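Local coordinates for protein maleylacetate reductase (Agrobacterium tumefaciens, PDB 3HL0) that reduces maleylacetate to 3-oxoadipate, probably with NADH and in the breakdown of gamma-resorcylate, as a member of the iron-containing alcohol dehydrogenase family, at residues L40-Q45 with G97-L102; S35-L40 with C90-G95. All coordinates share one frame; numbering follows the deposited sequence.

Interaction 1: L40-Q45 with G97-L102. With NAD (nicotinamide-adenine-dinucleotide), chain D.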
loop_
_atom_site.group_PDB
_atom_site.type_symbol
_atom_site.label_atom_id
_atom_site.label_comp_id
_atom_site.label_asym_id
_atom_site.label_seq_id
_atom_site.Cartn_x
_atom_site.Cartn_y
_atom_site.Cartn_z
ATOM N N LEU A 40 -2.535 12.923 13.734
ATOM C CA LEU A 40 -2.422 11.528 13.346
ATOM C C LEU A 40 -2.026 11.391 11.869
ATOM O O LEU A 40 -2.467 12.171 11.021
ATOM C CB LEU A 40 -3.797 10.845 13.517
ATOM C CG LEU A 40 -4.449 10.949 14.887
ATOM C CD1 LEU A 40 -5.810 10.263 14.750
ATOM C CD2 LEU A 40 -3.585 10.298 15.972
ATOM N N SER A 41 -1.217 10.381 11.562
ATOM C CA SER A 41 -0.904 10.018 10.164
ATOM C C SER A 41 -0.414 8.588 10.064
ATOM O O SER A 41 -0.175 7.931 11.076
ATOM C CB SER A 41 0.189 10.927 9.568
ATOM O OG SER A 41 1.452 10.610 10.110
ATOM N N THR A 42 -0.295 8.117 8.834
ATOM C CA THR A 42 0.469 6.926 8.515
ATOM C C THR A 42 1.971 7.269 8.443
ATOM O O THR A 42 2.373 8.457 8.473
ATOM C CB THR A 42 0.070 6.384 7.131
ATOM O OG1 THR A 42 0.386 7.396 6.165
ATOM C CG2 THR A 42 -1.379 5.988 7.063
ATOM N N PRO A 43 2.831 6.242 8.340
ATOM C CA PRO A 43 4.255 6.571 8.082
ATOM C C PRO A 43 4.485 7.311 6.754
ATOM O O PRO A 43 5.427 8.106 6.630
ATOM C CB PRO A 43 4.915 5.190 8.045
ATOM C CG PRO A 43 4.060 4.334 8.936
ATOM C CD PRO A 43 2.644 4.829 8.746
ATOM N N GLN A 44 3.624 7.069 5.769
ATOM C CA GLN A 44 3.785 7.659 4.440
ATOM C C GLN A 44 3.431 9.142 4.393
ATOM O O GLN A 44 3.682 9.822 3.376
ATOM C CB GLN A 44 2.973 6.859 3.406
ATOM C CG GLN A 44 3.545 5.443 3.130
ATOM C CD GLN A 44 3.231 4.429 4.235
ATOM O OE1 GLN A 44 4.115 3.699 4.672
ATOM N NE2 GLN A 44 1.968 4.392 4.696
ATOM N N GLN A 45 2.832 9.650 5.474
ATOM C CA GLN A 45 2.499 11.069 5.560
ATOM C C GLN A 45 3.030 11.706 6.870
ATOM O O GLN A 45 2.570 12.780 7.278
ATOM C CB GLN A 45 0.998 11.268 5.407
ATOM C CG GLN A 45 0.511 11.072 3.969
ATOM C CD GLN A 45 -1.015 11.118 3.868
ATOM O OE1 GLN A 45 -1.693 10.123 4.172
ATOM N NE2 GLN A 45 -1.559 12.275 3.457
ATOM N N GLY A 97 -8.484 7.349 4.300
ATOM C CA GLY A 97 -9.415 6.546 5.068
ATOM C C GLY A 97 -8.729 5.806 6.203
ATOM O O GLY A 97 -9.312 5.668 7.253
ATOM N N SER A 98 -7.502 5.324 6.009
ATOM C CA SER A 98 -6.861 4.622 7.141
ATOM C C SER A 98 -6.543 5.547 8.313
ATOM O O SER A 98 -6.640 5.142 9.490
ATOM C CB SER A 98 -5.608 3.874 6.673
ATOM O OG SER A 98 -5.971 2.903 5.696
ATOM N N THR A 99 -6.182 6.791 8.038
ATOM C CA THR A 99 -5.879 7.745 9.100
ATOM C C THR A 99 -7.179 8.245 9.750
ATOM O O THR A 99 -7.266 8.345 10.995
ATOM C CB THR A 99 -5.051 8.897 8.538
ATOM O OG1 THR A 99 -3.907 8.287 7.945
ATOM C CG2 THR A 99 -4.571 9.841 9.673
ATOM N N THR A 100 -8.187 8.531 8.924
ATOM C CA THR A 100 -9.503 8.875 9.457
ATOM C C THR A 100 -10.019 7.771 10.346
ATOM O O THR A 100 -10.570 8.064 11.442
ATOM C CB THR A 100 -10.499 9.147 8.312
ATOM O OG1 THR A 100 -9.920 10.160 7.496
ATOM C CG2 THR A 100 -11.855 9.632 8.893
ATOM N N GLY A 101 -9.816 6.507 9.933
ATOM C CA GLY A 101 -10.279 5.365 10.744
ATOM C C GLY A 101 -9.586 5.307 12.119
ATOM O O GLY A 101 -10.228 5.073 13.134
ATOM N N LEU A 102 -8.288 5.601 12.165
ATOM C CA LEU A 102 -7.584 5.651 13.460
ATOM C C LEU A 102 -8.185 6.735 14.370
ATOM O O LEU A 102 -8.439 6.493 15.557
ATOM C CB LEU A 102 -6.056 5.829 13.257
ATOM C CG LEU A 102 -5.316 5.960 14.607
ATOM C CD1 LEU A 102 -5.481 4.694 15.492
ATOM C CD2 LEU A 102 -3.813 6.296 14.376
HETATM P PA NAD D . -5.337 4.846 2.782
HETATM O O1A NAD D . -5.823 5.803 3.815
HETATM O O2A NAD D . -5.157 3.429 3.174
HETATM O O5B NAD D . -4.069 5.489 2.061
HETATM C C5B NAD D . -3.253 4.652 1.233
HETATM C C4B NAD D . -1.849 5.237 1.238
HETATM O O4B NAD D . -1.866 6.486 0.548
HETATM C C3B NAD D . -1.333 5.491 2.666
HETATM O O3B NAD D . 0.036 5.075 2.823
HETATM C C2B NAD D . -1.467 6.992 2.781
HETATM O O2B NAD D . -0.545 7.568 3.684
HETATM C C1B NAD D . -1.220 7.470 1.342
HETATM N N9A NAD D . -1.819 8.795 1.053
HETATM C C8A NAD D . -3.122 9.190 1.288
HETATM N N7A NAD D . -3.271 10.470 0.875
HETATM C C5A NAD D . -2.074 10.924 0.387
HETATM C C6A NAD D . -1.675 12.149 -0.145
HETATM N N6A NAD D . -2.535 13.116 -0.556
HETATM N N1A NAD D . -0.337 12.249 -0.532
HETATM C C2A NAD D . 0.526 11.181 -0.417
HETATM N N3A NAD D . 0.134 9.972 0.095
HETATM C C4A NAD D . -1.167 9.857 0.495
HETATM O O3 NAD D . -6.387 4.753 1.533
HETATM P PN NAD D . -7.966 5.118 1.446
HETATM O O1N NAD D . -8.436 4.429 0.208
HETATM O O2N NAD D . -8.046 6.572 1.563
HETATM O O5D NAD D . -8.653 4.414 2.707
HETATM C C5D NAD D . -8.931 3.017 2.740
HETATM C C4D NAD D . -9.379 2.684 4.163
HETATM O O4D NAD D . -10.461 3.540 4.498
HETATM C C3D NAD D . -9.920 1.261 4.220
HETATM O O3D NAD D . -9.625 0.736 5.524
HETATM C C2D NAD D . -11.406 1.461 4.041
HETATM O O2D NAD D . -12.214 0.398 4.549
HETATM C C1D NAD D . -11.617 2.763 4.790
HETATM N N1N NAD D . -12.812 3.489 4.380
HETATM C C2N NAD D . -13.748 3.714 5.344
HETATM C C3N NAD D . -14.899 4.396 5.009
HETATM C C7N NAD D . -15.821 4.615 6.137
HETATM O O7N NAD D . -16.899 5.354 5.829
HETATM N N7N NAD D . -15.585 4.096 7.367
HETATM C C4N NAD D . -15.132 4.923 3.690
HETATM C C5N NAD D . -14.160 4.674 2.718
HETATM C C6N NAD D . -13.009 3.950 3.077
HETATM O O HOH W 1 -1.831 9.865 6.975
#
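A water bridges T42 and T99, gripped three ways: it accepts from T42 N and from T99 OG1, the latter at 2.8 Å, and donates to Q45 OE1. Beside it the two threonines touch directly, their side chains crossing at about a right angle, with T42 CG2 3.5 Å from T99 OG1. The T99 methyl goes the other way, CG2 pressing on L40 O at 3.4 Å and on S41 CA, and farther along the helix CD2 of L102 meets CD2 of L40. All of this packing is buried.

What it frames is the NAD. T42 OG1 donates to the ribose hydroxyl O2B at 2.7 Å; with chi1 at 62° the hydroxyl sits between the backbone N and the carbonyl carbon and faces the sugar. O2B in turn donates to Q45 OE1 at 2.8 Å, so that one amide oxygen takes both the sugar and the water. A bond from Q45 NE2 to T119 OG1 fixes the rotation of this amide, which lies over a face of the adenine. Q44, bent at chi2, brings NE2 to O3B at 2.8 Å, while M69 of the second subunit packs against it. On the helix side, G97 N reaches O2N at 2.9 Å and S98 N reaches O1A, both nearly straight, and S98 OG holds O2A at 2.7 Å. The positive end of the helix dipole probably adds to the hold on the phosphates. A glycine-rich turn and helix N terminus receiving a pyrophosphate, with the ribose held from a neighbouring loop, is the dinucleotide site of a Rossmann-like domain.

Interaction 2: S35-L40 with C90-G95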
loop_
_atom_site.group_PDB
_atom_site.type_symbol
_atom_site.label_atom_id
_atom_site.label_comp_id
_atom_site.label_asym_id
_atom_site.label_seq_id
_atom_site.Cartn_x
_atom_site.Cartn_y
_atom_site.Cartn_z
ATOM N N SER A 35 -7.727 22.828 22.949
ATOM C CA SER A 35 -6.397 23.439 22.951
ATOM C C SER A 35 -5.200 22.481 22.801
ATOM O O SER A 35 -4.060 22.923 22.785
ATOM C CB SER A 35 -6.223 24.344 24.197
ATOM O OG SER A 35 -6.096 23.568 25.381
ATOM N N ARG A 36 -5.455 21.177 22.677
ATOM C CA ARG A 36 -4.377 20.183 22.735
ATOM C C ARG A 36 -4.605 19.034 21.744
ATOM O O ARG A 36 -5.166 17.983 22.075
ATOM C CB ARG A 36 -4.198 19.650 24.171
ATOM C CG ARG A 36 -3.705 20.702 25.212
ATOM C CD ARG A 36 -2.247 21.153 24.961
ATOM N NE ARG A 36 -1.265 20.218 25.531
ATOM C CZ ARG A 36 0.001 20.095 25.126
ATOM N NH1 ARG A 36 0.488 20.844 24.135
ATOM N NH2 ARG A 36 0.790 19.202 25.709
ATOM N N ALA A 37 -4.181 19.241 20.506
ATOM C CA ALA A 37 -4.450 18.256 19.451
ATOM C C ALA A 37 -3.397 17.177 19.341
ATOM O O ALA A 37 -2.211 17.461 19.364
ATOM C CB ALA A 37 -4.575 18.950 18.093
ATOM N N LEU A 38 -3.823 15.926 19.185
ATOM C CA LEU A 38 -2.891 14.879 18.780
ATOM C C LEU A 38 -3.023 14.706 17.259
ATOM O O LEU A 38 -4.103 14.348 16.763
ATOM C CB LEU A 38 -3.185 13.564 19.524
ATOM C CG LEU A 38 -2.329 12.340 19.156
ATOM C CD1 LEU A 38 -0.889 12.457 19.733
ATOM C CD2 LEU A 38 -2.995 11.055 19.644
ATOM N N VAL A 39 -1.949 15.010 16.522
ATOM C CA VAL A 39 -2.010 14.923 15.053
ATOM C C VAL A 39 -1.724 13.474 14.635
ATOM O O VAL A 39 -0.762 12.865 15.128
ATOM C CB VAL A 39 -0.982 15.893 14.390
ATOM C CG1 VAL A 39 -1.135 15.856 12.840
ATOM C CG2 VAL A 39 -1.176 17.311 14.886
ATOM N N LEU A 40 -2.535 12.923 13.734
ATOM C CA LEU A 40 -2.422 11.528 13.346
ATOM C C LEU A 40 -2.026 11.391 11.869
ATOM O O LEU A 40 -2.467 12.171 11.021
ATOM C CB LEU A 40 -3.797 10.845 13.517
ATOM C CG LEU A 40 -4.449 10.949 14.887
ATOM C CD1 LEU A 40 -5.810 10.263 14.750
ATOM C CD2 LEU A 40 -3.585 10.298 15.972
ATOM N N CYS A 90 -8.358 16.510 21.505
ATOM C CA CYS A 90 -8.893 16.200 20.186
ATOM C C CYS A 90 -7.828 15.512 19.332
ATOM O O CYS A 90 -6.657 15.475 19.701
ATOM C CB CYS A 90 -9.385 17.475 19.477
ATOM S SG CYS A 90 -8.166 18.805 19.297
ATOM N N VAL A 91 -8.258 14.969 18.199
ATOM C CA VAL A 91 -7.333 14.412 17.222
ATOM C C VAL A 91 -7.472 15.187 15.941
ATOM O O VAL A 91 -8.562 15.662 15.620
ATOM C CB VAL A 91 -7.541 12.892 16.960
ATOM C CG1 VAL A 91 -7.155 12.054 18.218
ATOM C CG2 VAL A 91 -8.984 12.564 16.480
ATOM N N VAL A 92 -6.353 15.356 15.244
ATOM C CA VAL A 92 -6.361 15.978 13.925
ATOM C C VAL A 92 -5.851 14.875 13.003
ATOM O O VAL A 92 -4.702 14.510 13.064
ATOM C CB VAL A 92 -5.459 17.225 13.870
ATOM C CG1 VAL A 92 -5.365 17.709 12.432
ATOM C CG2 VAL A 92 -6.019 18.378 14.781
ATOM N N SER A 93 -6.740 14.350 12.169
ATOM C CA SER A 93 -6.407 13.191 11.349
ATOM C C SER A 93 -6.015 13.675 9.979
ATOM O O SER A 93 -6.868 14.128 9.235
ATOM C CB SER A 93 -7.623 12.286 11.219
ATOM O OG SER A 93 -8.045 11.899 12.529
ATOM N N LEU A 94 -4.735 13.571 9.632
ATOM C CA LEU A 94 -4.242 14.098 8.344
ATOM C C LEU A 94 -3.905 12.913 7.441
ATOM O O LEU A 94 -2.904 12.201 7.685
ATOM C CB LEU A 94 -3.002 14.951 8.603
ATOM C CG LEU A 94 -2.306 15.467 7.341
ATOM C CD1 LEU A 94 -3.152 16.457 6.591
ATOM C CD2 LEU A 94 -0.982 16.107 7.783
ATOM N N GLY A 95 -4.744 12.619 6.449
ATOM C CA GLY A 95 -4.485 11.423 5.610
ATOM C C GLY A 95 -5.742 10.905 4.970
ATOM O O GLY A 95 -6.753 11.629 4.924
#
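The peptide groups of L38 and L40 alternate with those of the facing strand in a ladder, and the two faces of the sheet carry different side chains: A37, V39, C90 and V92 on one, L38, L40, V91 and S93 on the other. Along the edges of the pair run strand 60-64, bonded to A37 and V39, and strand 113-118, packed against C90, V91, V92 and L94. Four backbone bonds make the seam: L38 N to C90 O at 2.9 Å, V92 N to L38 O, L40 N to V92 O at 2.8 Å and L94 N to L40 O at 3.0 Å. All are fairly straight at the hydrogen, yet V92 N comes to L38 O from above the carbonyl plane, 36° out of it, while the other three donors are tilted less. The CA-H of V91 leans on the same oxygen, its CA 3.3 Å from L38 O.

On the first face, A37 CB meets both C90 SG and V92 CG2, 3.7 Å from the latter. C90 has chi1 at 56°, which sets its sulfur alongside A37, touching CA and CB. V39 and V92 are roofed together by L52 of helix 46-56. On the second face L40 lays its CD1 branch across V91, 3.8 Å from V91 CB, and beside S93 OG at 3.6 Å, with I106 of helix 97-110 covering both L40 and V91. Helices thus pack on both sides of a parallel sheet. The chain adds 60-64 beyond 37-40, then comes back to 90-95 and builds 113-118 and 150-153 on the other side: the topological switch point of a Rossmann-like fold.

Overall arrangement
From the N terminus, after strand 15-17 and helix 25-31, the chain runs through strand 37-40 and turns through 41-45 into helix 46-56. It then adds strand 60-64 at the sheet's edge and returns by helix 73-85 to strand 90-95, which leads directly into helix 97-110. Interaction 2 closes this long excursion by pairing the strands. Interaction 1 closes it again one step later, between the loop and the helix that leave their C-terminal ends. The segments alternate along the chain, so the closures cross; they share L40 and touch where Q45 OE1 meets G95 CA at 3.4 Å. Together they join central sheet and cofactor cleft within the N-terminal nucleotide-binding half.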